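Local coordinates for protein dockerin type 1 (Clostridium thermocellum, PDB 4DH2) that is the calcium-binding dockerin domain that docks its parent protein, probably a glycoside hydrolase, onto the type I cohesin of a cellulosome-anchoring protein, at residues Asp9-Gly14 and Tyr21-Arg26; Ile32-Phe35 and Asp39-Trp42; Asp45-Asn50 and Asp54-Tyr59. All coordinates share one frame; numbering follows the deposited sequence.

Overall arrangement
From the N terminus, the chain first enters the calcium loop 9-14 and runs into helix 18-28. Interaction 1 packs that loop back on the helix. Interaction 2 then closes the linker between helix 18-28 and the short helix 40-44, bringing Asp34 and Phe35 to Asp40. Interaction 3 ties the second calcium loop, 45-50, to helix 54-64. The three contacts follow in series, and none encloses or crosses another. They also touch in space: Phe35 packs on Val10 O, Met41 on Asn50, and Met24 and Lys25 on Cys57. The last set joins the two long helices, with interactions 1 and 3 on opposite sides of the chain's centre.

Interaction 1 (Asp9-Gly14 and Tyr21-Arg26); sequences DVNADG and YVLMKR. With CA (calcium ion), chain H.
Val10 and Leu23 lie alongside each other, running opposite ways. The touch is made by one branch of the valine: Val10 CG2 lies 3.8 Å from Leu23 CB. This branch sits between the backbone N and the carbonyl carbon of Val10, while CG1 is anti to the carbonyl carbon (chi1 -57°). Asn11 comes to the same leucine from another direction. Its side chain crosses that of Leu23 at about a right angle, and Asn11 CB meets Leu23 CD1 at 3.7 Å. Leu23 therefore gives its CB to one loop residue and a terminal methyl to the next. No hydrogen bond spans the two segments; the contact is small and made by carbon atoms. Phe35 packs on Val10 and Ile32 on Leu23, which extends the buried patch into the linker.

The loop's polar side chains serve the metal. Asp9, Asn11 and Asp13 turn their side-chain oxygens inward to a calcium ion. Asp9 OD1 binds it at 2.4 Å, and water 1 binds it too. That water also donates to Asp13 OD2, at 2.6 Å. Asp9 OD1 accepts from Asp13 N at 3.2 Å through the syn lone pair. Asp9 OD2 takes Gly14 N at 2.8 Å, on the syn side but 33° out of the carboxylate plane. These bonds hold the carboxylate against the turning backbone. Val15 O and Asp20 complete the metal site.

The outer side of helix 18-28 faces the partner protein. Lys25 forms salt bridges with Asp94 and Asp96 of the cohesin chain, and Arg26 bonds to Gln98 of that chain. A calcium loop packed on its following helix, which carries cohesin-binding residues, is the hallmark of the F-hand, the EF-hand-like repeat of type I dockerins.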
loop_
_atom_site.group_PDB
_atom_site.type_symbol
_atom_site.label_atom_id
_atom_site.label_comp_id
_atom_site.label_asym_id
_atom_site.label_seq_id
_atom_site.Cartn_x
_atom_site.Cartn_y
_atom_site.Cartn_z
ATOM N N ASP B 9 3.662 -16.325 7.467
ATOM C CA ASP B 9 5.032 -16.099 7.026
ATOM C C ASP B 9 5.515 -17.300 6.224
ATOM O O ASP B 9 6.230 -18.188 6.721
ATOM C CB ASP B 9 5.957 -15.835 8.232
ATOM C CG ASP B 9 7.395 -15.667 7.828
ATOM O OD1 ASP B 9 7.666 -15.394 6.649
ATOM O OD2 ASP B 9 8.293 -15.840 8.696
ATOM N N VAL B 10 5.082 -17.350 4.972
ATOM C CA VAL B 10 5.268 -18.539 4.176
ATOM C C VAL B 10 6.665 -18.689 3.578
ATOM O O VAL B 10 6.967 -19.745 3.062
ATOM C CB VAL B 10 4.191 -18.662 3.060
ATOM C CG1 VAL B 10 2.789 -18.647 3.681
ATOM C CG2 VAL B 10 4.353 -17.586 2.013
ATOM N N ASN B 11 7.520 -17.664 3.661
ATOM C CA ASN B 11 8.922 -17.840 3.266
ATOM C C ASN B 11 9.863 -17.856 4.470
ATOM O O ASN B 11 11.071 -17.856 4.301
ATOM C CB ASN B 11 9.390 -16.785 2.255
ATOM C CG ASN B 11 9.218 -15.353 2.734
ATOM O OD1 ASN B 11 8.885 -15.063 3.891
ATOM N ND2 ASN B 11 9.444 -14.427 1.811
ATOM N N ALA B 12 9.282 -17.873 5.666
ATOM C CA ALA B 12 10.035 -18.037 6.912
ATOM C C ALA B 12 11.146 -16.996 7.042
ATOM O O ALA B 12 12.284 -17.324 7.399
ATOM C CB ALA B 12 10.608 -19.488 7.011
ATOM N N ASP B 13 10.832 -15.735 6.771
ATOM C CA ASP B 13 11.853 -14.701 6.900
ATOM C C ASP B 13 11.551 -13.839 8.121
ATOM O O ASP B 13 12.185 -12.818 8.336
ATOM C CB ASP B 13 12.021 -13.876 5.616
ATOM C CG ASP B 13 10.836 -12.966 5.329
ATOM O OD1 ASP B 13 9.813 -13.054 6.039
ATOM O OD2 ASP B 13 10.936 -12.155 4.383
ATOM N N GLY B 14 10.577 -14.260 8.929
ATOM C CA GLY B 14 10.278 -13.566 10.168
ATOM C C GLY B 14 9.132 -12.580 10.134
ATOM O O GLY B 14 8.640 -12.176 11.187
ATOM N N TYR B 21 2.407 -12.713 0.363
ATOM C CA TYR B 21 1.180 -12.609 -0.430
ATOM C C TYR B 21 1.368 -13.144 -1.853
ATOM O O TYR B 21 0.549 -13.931 -2.370
ATOM C CB TYR B 21 0.753 -11.138 -0.489
ATOM C CG TYR B 21 -0.584 -10.861 -1.139
ATOM C CD1 TYR B 21 -1.741 -11.470 -0.684
ATOM C CD2 TYR B 21 -0.686 -9.944 -2.177
ATOM C CE1 TYR B 21 -2.954 -11.213 -1.270
ATOM C CE2 TYR B 21 -1.910 -9.677 -2.772
ATOM C CZ TYR B 21 -3.034 -10.323 -2.301
ATOM O OH TYR B 21 -4.261 -10.076 -2.866
ATOM N N VAL B 22 2.436 -12.711 -2.506
ATOM C CA VAL B 22 2.738 -13.183 -3.852
ATOM C C VAL B 22 2.973 -14.690 -3.854
ATOM O O VAL B 22 2.433 -15.418 -4.726
ATOM C CB VAL B 22 3.981 -12.462 -4.401
ATOM C CG1 VAL B 22 4.384 -13.043 -5.725
ATOM C CG2 VAL B 22 3.677 -10.938 -4.554
ATOM N N LEU B 23 3.726 -15.189 -2.864
ATOM C CA LEU B 23 3.954 -16.627 -2.751
ATOM C C LEU B 23 2.653 -17.418 -2.528
ATOM O O LEU B 23 2.444 -18.484 -3.144
ATOM C CB LEU B 23 4.966 -16.943 -1.652
ATOM C CG LEU B 23 6.427 -16.598 -1.974
ATOM C CD1 LEU B 23 7.260 -16.729 -0.715
ATOM C CD2 LEU B 23 7.007 -17.460 -3.076
ATOM N N MET B 24 1.780 -16.922 -1.669
ATOM C CA MET B 24 0.497 -17.563 -1.441
ATOM C C MET B 24 -0.296 -17.664 -2.755
ATOM O O MET B 24 -0.847 -18.721 -3.096
ATOM C CB MET B 24 -0.302 -16.757 -0.422
ATOM C CG MET B 24 -1.721 -17.219 -0.265
ATOM S SD MET B 24 -1.843 -18.772 0.619
ATOM C CE MET B 24 -1.796 -18.056 2.269
ATOM N N LYS B 25 -0.385 -16.546 -3.472
ATOM C CA LYS B 25 -1.067 -16.528 -4.772
ATOM C C LYS B 25 -0.483 -17.533 -5.735
ATOM O O LYS B 25 -1.242 -18.287 -6.406
ATOM C CB LYS B 25 -1.047 -15.125 -5.393
ATOM C CG LYS B 25 -2.151 -14.206 -4.880
ATOM C CD LYS B 25 -2.317 -13.001 -5.813
ATOM C CE LYS B 25 -3.319 -11.928 -5.312
ATOM N NZ LYS B 25 -3.327 -10.632 -6.163
ATOM N N ARG B 26 0.842 -17.557 -5.855
ATOM C CA ARG B 26 1.480 -18.506 -6.772
ATOM C C ARG B 26 1.276 -19.922 -6.325
ATOM O O ARG B 26 1.120 -20.816 -7.133
ATOM C CB ARG B 26 2.977 -18.210 -6.878
ATOM C CG ARG B 26 3.202 -16.897 -7.599
ATOM C CD ARG B 26 4.701 -16.548 -7.704
ATOM N NE ARG B 26 4.798 -15.236 -8.312
ATOM C CZ ARG B 26 5.926 -14.559 -8.479
ATOM N NH1 ARG B 26 7.069 -15.111 -8.117
ATOM N NH2 ARG B 26 5.894 -13.350 -9.015
HETATM CA CA CA H . 7.626 -13.581 5.092
HETATM O O HOH W 1 8.461 -12.011 3.452
#

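Interaction 2 (Ile32-Phe35 and Asp39-Trp42); sequences IADF and DDMW
Asp34 and Asp40 bring their carboxylates together across the linker that joins the two calcium-binding halves of this dockerin fold. Asp34 OD1 and Asp40 OD2 are modelled only 2.4 Å apart. The model is too tight here, so this spacing is doubtful. If it is real, the two acids may share a proton.

Phe35 supplies the apolar side of the contact. Asp40 OD1 lies at the edge of its ring, near the ring plane, and the carboxylate is turned almost perpendicular to the ring, at 86°. Asp40 OD1 lies 3.7 Å from Phe35 CD2. With Asp40 CG anti to the carbonyl carbon (chi1 -68°), the carboxylate is carried to Asp34 and to this ring edge.

Further out, Tyr27 of helix 18-28 stacks on the Phe35 ring and also touches both aspartates. Val10 packs against Phe35 from the first calcium loop. On the helix side, Asp39 is the N-cap of helix 40-44, which begins at Asp40. The capping bond runs from Trp42 N to Asp39 OD1 at 3.2 Å, and the donor meets that oxygen from above the carboxylate plane, 74° out of it.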
loop_
_atom_site.group_PDB
_atom_site.type_symbol
_atom_site.label_atom_id
_atom_site.label_comp_id
_atom_site.label_asym_id
_atom_site.label_seq_id
_atom_site.Cartn_x
_atom_site.Cartn_y
_atom_site.Cartn_z
ATOM N N ILE B 32 3.888 -22.245 -8.132
ATOM C CA ILE B 32 4.908 -22.971 -7.376
ATOM C C ILE B 32 4.240 -24.168 -6.702
ATOM O O ILE B 32 3.037 -24.155 -6.410
ATOM C CB ILE B 32 5.616 -22.100 -6.298
ATOM C CG1 ILE B 32 4.591 -21.574 -5.283
ATOM C CG2 ILE B 32 6.440 -20.989 -6.980
ATOM C CD1 ILE B 32 5.163 -20.684 -4.137
ATOM N N ALA B 33 5.028 -25.198 -6.461
ATOM C CA ALA B 33 4.496 -26.458 -5.964
ATOM C C ALA B 33 4.389 -26.392 -4.461
ATOM O O ALA B 33 3.505 -27.004 -3.874
ATOM C CB ALA B 33 5.394 -27.597 -6.359
ATOM N N ASP B 34 5.288 -25.630 -3.839
ATOM C CA ASP B 34 5.333 -25.558 -2.388
ATOM C C ASP B 34 5.904 -24.233 -1.872
ATOM O O ASP B 34 6.535 -23.495 -2.621
ATOM C CB ASP B 34 6.160 -26.716 -1.840
ATOM C CG ASP B 34 5.615 -27.240 -0.539
ATOM O OD1 ASP B 34 4.949 -26.460 0.166
ATOM O OD2 ASP B 34 5.835 -28.429 -0.232
ATOM N N PHE B 35 5.646 -23.939 -0.602
ATOM C CA PHE B 35 6.211 -22.754 0.057
ATOM C C PHE B 35 7.661 -22.985 0.454
ATOM O O PHE B 35 8.070 -24.122 0.698
ATOM C CB PHE B 35 5.420 -22.409 1.317
ATOM C CG PHE B 35 4.059 -21.864 1.054
ATOM C CD1 PHE B 35 3.870 -20.829 0.164
ATOM C CD2 PHE B 35 2.968 -22.376 1.718
ATOM C CE1 PHE B 35 2.618 -20.322 -0.063
ATOM C CE2 PHE B 35 1.711 -21.874 1.492
ATOM C CZ PHE B 35 1.533 -20.853 0.600
ATOM N N ASP B 39 6.305 -26.028 7.197
ATOM C CA ASP B 39 4.996 -26.598 7.481
ATOM C C ASP B 39 3.919 -25.763 6.777
ATOM O O ASP B 39 3.437 -24.785 7.343
ATOM C CB ASP B 39 4.767 -26.596 9.000
ATOM C CG ASP B 39 3.511 -27.369 9.414
ATOM O OD1 ASP B 39 2.594 -27.559 8.577
ATOM O OD2 ASP B 39 3.439 -27.776 10.595
ATOM N N ASP B 40 3.552 -26.153 5.560
ATOM C CA ASP B 40 2.623 -25.372 4.746
ATOM C C ASP B 40 1.362 -25.006 5.504
ATOM O O ASP B 40 0.898 -23.864 5.463
ATOM C CB ASP B 40 2.212 -26.159 3.505
ATOM C CG ASP B 40 3.350 -26.360 2.546
ATOM O OD1 ASP B 40 4.361 -25.636 2.670
ATOM O OD2 ASP B 40 3.244 -27.250 1.674
ATOM N N MET B 41 0.781 -25.997 6.161
ATOM C CA MET B 41 -0.492 -25.794 6.803
ATOM C C MET B 41 -0.346 -24.836 7.989
ATOM O O MET B 41 -1.202 -23.987 8.225
ATOM C CB MET B 41 -1.079 -27.136 7.225
ATOM C CG MET B 41 -2.544 -27.059 7.587
ATOM S SD MET B 41 -3.694 -26.652 6.232
ATOM C CE MET B 41 -3.571 -28.150 5.241
ATOM N N TRP B 42 0.742 -24.938 8.739
ATOM C CA TRP B 42 0.881 -24.048 9.882
ATOM C C TRP B 42 1.014 -22.590 9.413
ATOM O O TRP B 42 0.291 -21.703 9.879
ATOM C CB TRP B 42 2.069 -24.428 10.763
ATOM C CG TRP B 42 2.188 -23.445 11.849
ATOM C CD1 TRP B 42 3.123 -22.471 11.964
ATOM C CD2 TRP B 42 1.288 -23.281 12.957
ATOM N NE1 TRP B 42 2.882 -21.717 13.086
ATOM C CE2 TRP B 42 1.761 -22.194 13.715
ATOM C CE3 TRP B 42 0.138 -23.957 13.385
ATOM C CZ2 TRP B 42 1.127 -21.760 14.879
ATOM C CZ3 TRP B 42 -0.493 -23.527 14.545
ATOM C CH2 TRP B 42 0.007 -22.438 15.278
#

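Interaction 3 (Asp45-Asn50 and Asp54-Tyr59); sequences DVNGDN and DIDCNY. With CA (calcium ion), chain I; SO4 (sulfate ion), chain J; SO4 (sulfate ion), chain K.
Asn47 lies against Tyr59 and Ile55 of helix 54-64, and its CB is 3.6 Å from Tyr59 CE1, at an oblique angle to the ring. A sulfate O3 also lies beside Asn47 CB. CG sits between the backbone N and the carbonyl carbon (chi1 68°), and this turn carries the amide to the metal. Asn47 OD1 binds the calcium ion at 2.3 Å. ND2 points elsewhere. Asn47 ND2 donates to Asp49 OD2, from above the carboxylate plane, and to the sulfate O3 at 3.0 Å in a nearly straight bond of 164°. The CG2 methyl of Ile55 packs against the same ND2. The sulfate, probably from the crystallisation liquor, also lies by Tyr59, whose ring edge faces its O1.

Asp56 provides the grip from helix 54-64. Both its oxygens bind the calcium, OD1 and OD2 each at 2.5 Å. Asp56 OD1 also accepts from Val46 N at 2.9 Å, met from above the carboxylate plane. This is the hydrogen bond between loop and helix. The amide of Asn47 and the carboxylate of Asp56 stand 80° apart as they converge on the ion. Beside them, Val46 CG2 packs on Tyr59 CB at 3.5 Å.

Asp45 steadies the turn. Its OD1 binds the ion and accepts from Asp49 N through the syn lone pair, while OD2 takes Asn50 N. Asp49 OD1, Val51 O and water 2 complete a seven-oxygen shell. Water 2 donates to Asp49 OD2 as well. Asp, Asn and Asp side chains, a backbone carbonyl, a water and a bidentate acid from the following helix make up the pentagonal-bipyramidal pattern of an EF-hand calcium loop, here the second one of a type I dockerin.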
loop_
_atom_site.group_PDB
_atom_site.type_symbol
_atom_site.label_atom_id
_atom_site.label_comp_id
_atom_site.label_asym_id
_atom_site.label_seq_id
_atom_site.Cartn_x
_atom_site.Cartn_y
_atom_site.Cartn_z
ATOM N N ASP B 45 -2.349 -21.770 6.431
ATOM C CA ASP B 45 -3.759 -21.805 6.815
ATOM C C ASP B 45 -3.945 -20.786 7.931
ATOM O O ASP B 45 -3.818 -21.124 9.114
ATOM C CB ASP B 45 -4.161 -23.183 7.330
ATOM C CG ASP B 45 -5.545 -23.198 7.945
ATOM O OD1 ASP B 45 -6.379 -22.378 7.548
ATOM O OD2 ASP B 45 -5.809 -24.033 8.852
ATOM N N VAL B 46 -4.227 -19.544 7.557
ATOM C CA VAL B 46 -4.196 -18.455 8.535
ATOM C C VAL B 46 -5.507 -18.293 9.293
ATOM O O VAL B 46 -5.529 -17.652 10.343
ATOM C CB VAL B 46 -3.824 -17.113 7.900
ATOM C CG1 VAL B 46 -2.485 -17.190 7.224
ATOM C CG2 VAL B 46 -4.885 -16.666 6.916
ATOM N N ASN B 47 -6.592 -18.851 8.770
ATOM C CA ASN B 47 -7.884 -18.784 9.462
ATOM C C ASN B 47 -8.163 -20.057 10.253
ATOM O O ASN B 47 -9.128 -20.126 11.009
ATOM C CB ASN B 47 -9.049 -18.448 8.521
ATOM C CG ASN B 47 -9.353 -19.552 7.544
ATOM O OD1 ASN B 47 -8.468 -20.285 7.171
ATOM N ND2 ASN B 47 -10.596 -19.644 7.101
ATOM N N GLY B 48 -7.309 -21.057 10.070
ATOM C CA GLY B 48 -7.349 -22.262 10.876
ATOM C C GLY B 48 -8.502 -23.201 10.565
ATOM O O GLY B 48 -9.004 -23.867 11.464
ATOM N N ASP B 49 -8.927 -23.263 9.304
ATOM C CA ASP B 49 -9.948 -24.222 8.894
ATOM C C ASP B 49 -9.320 -25.481 8.302
ATOM O O ASP B 49 -10.015 -26.332 7.741
ATOM C CB ASP B 49 -10.949 -23.604 7.906
ATOM C CG ASP B 49 -10.292 -23.072 6.649
ATOM O OD1 ASP B 49 -9.065 -23.211 6.519
ATOM O OD2 ASP B 49 -11.015 -22.518 5.792
ATOM N N ASN B 50 -8.006 -25.601 8.467
ATOM C CA ASN B 50 -7.240 -26.740 7.984
ATOM C C ASN B 50 -7.285 -26.921 6.469
ATOM O O ASN B 50 -7.111 -28.020 5.938
ATOM C CB ASN B 50 -7.686 -28.023 8.666
ATOM C CG ASN B 50 -6.525 -28.841 9.134
ATOM O OD1 ASN B 50 -5.492 -28.293 9.539
ATOM N ND2 ASN B 50 -6.665 -30.161 9.074
ATOM N N ASP B 54 -8.024 -19.663 -1.306
ATOM C CA ASP B 54 -8.111 -18.239 -1.564
ATOM C C ASP B 54 -8.641 -17.464 -0.340
ATOM O O ASP B 54 -8.414 -16.255 -0.207
ATOM C CB ASP B 54 -8.870 -17.984 -2.883
ATOM C CG ASP B 54 -7.967 -18.252 -4.134
ATOM O OD1 ASP B 54 -6.824 -17.712 -4.184
ATOM O OD2 ASP B 54 -8.363 -19.024 -5.047
ATOM N N ILE B 55 -9.315 -18.140 0.581
ATOM C CA ILE B 55 -9.718 -17.477 1.813
ATOM C C ILE B 55 -8.500 -17.004 2.612
ATOM O O ILE B 55 -8.486 -15.910 3.176
ATOM C CB ILE B 55 -10.570 -18.405 2.675
ATOM C CG1 ILE B 55 -11.878 -18.711 1.939
ATOM C CG2 ILE B 55 -10.834 -17.760 4.046
ATOM C CD1 ILE B 55 -12.678 -19.865 2.558
ATOM N N ASP B 56 -7.471 -17.840 2.648
ATOM C CA ASP B 56 -6.234 -17.476 3.308
ATOM C C ASP B 56 -5.549 -16.339 2.595
ATOM O O ASP B 56 -5.049 -15.411 3.238
ATOM C CB ASP B 56 -5.306 -18.676 3.358
ATOM C CG ASP B 56 -5.922 -19.798 4.127
ATOM O OD1 ASP B 56 -6.062 -19.640 5.344
ATOM O OD2 ASP B 56 -6.334 -20.799 3.513
ATOM N N CYS B 57 -5.545 -16.400 1.265
ATOM C CA CYS B 57 -4.978 -15.300 0.481
ATOM C C CYS B 57 -5.693 -13.994 0.799
ATOM O O CYS B 57 -5.069 -12.946 0.966
ATOM C CB CYS B 57 -5.116 -15.587 -1.000
ATOM S SG CYS B 57 -3.825 -14.801 -1.962
ATOM N N ASN B 58 -7.022 -14.048 0.867
ATOM C CA ASN B 58 -7.790 -12.852 1.207
ATOM C C ASN B 58 -7.483 -12.330 2.602
ATOM O O ASN B 58 -7.459 -11.113 2.830
ATOM C CB ASN B 58 -9.279 -13.122 1.074
ATOM C CG ASN B 58 -10.083 -11.841 1.079
ATOM O OD1 ASN B 58 -10.007 -11.054 0.139
ATOM N ND2 ASN B 58 -10.811 -11.605 2.148
ATOM N N TYR B 59 -7.226 -13.226 3.558
ATOM C CA TYR B 59 -6.854 -12.784 4.891
ATOM C C TYR B 59 -5.521 -12.093 4.830
ATOM O O TYR B 59 -5.312 -11.091 5.512
ATOM C CB TYR B 59 -6.787 -13.923 5.915
ATOM C CG TYR B 59 -8.094 -14.168 6.600
ATOM C CD1 TYR B 59 -8.900 -15.228 6.230
ATOM C CD2 TYR B 59 -8.538 -13.323 7.601
ATOM C CE1 TYR B 59 -10.122 -15.452 6.844
ATOM C CE2 TYR B 59 -9.751 -13.529 8.221
ATOM C CZ TYR B 59 -10.533 -14.596 7.852
ATOM O OH TYR B 59 -11.738 -14.789 8.477
HETATM CA CA CA I . -7.484 -21.677 5.574
HETATM S S SO4 J . -13.587 -17.760 7.698
HETATM O O1 SO4 J . -13.614 -16.491 6.978
HETATM O O2 SO4 J . -13.529 -18.824 6.696
HETATM O O3 SO4 J . -12.449 -17.808 8.608
HETATM O O4 SO4 J . -14.796 -17.902 8.512
HETATM S S SO4 K . -12.918 -8.177 1.891
HETATM O O1 SO4 K . -12.960 -7.208 0.799
HETATM O O2 SO4 K . -13.636 -9.385 1.478
HETATM O O3 SO4 K . -11.528 -8.517 2.179
HETATM O O4 SO4 K . -13.526 -7.602 3.096
HETATM O O HOH W 2 -9.269 -21.432 4.147
#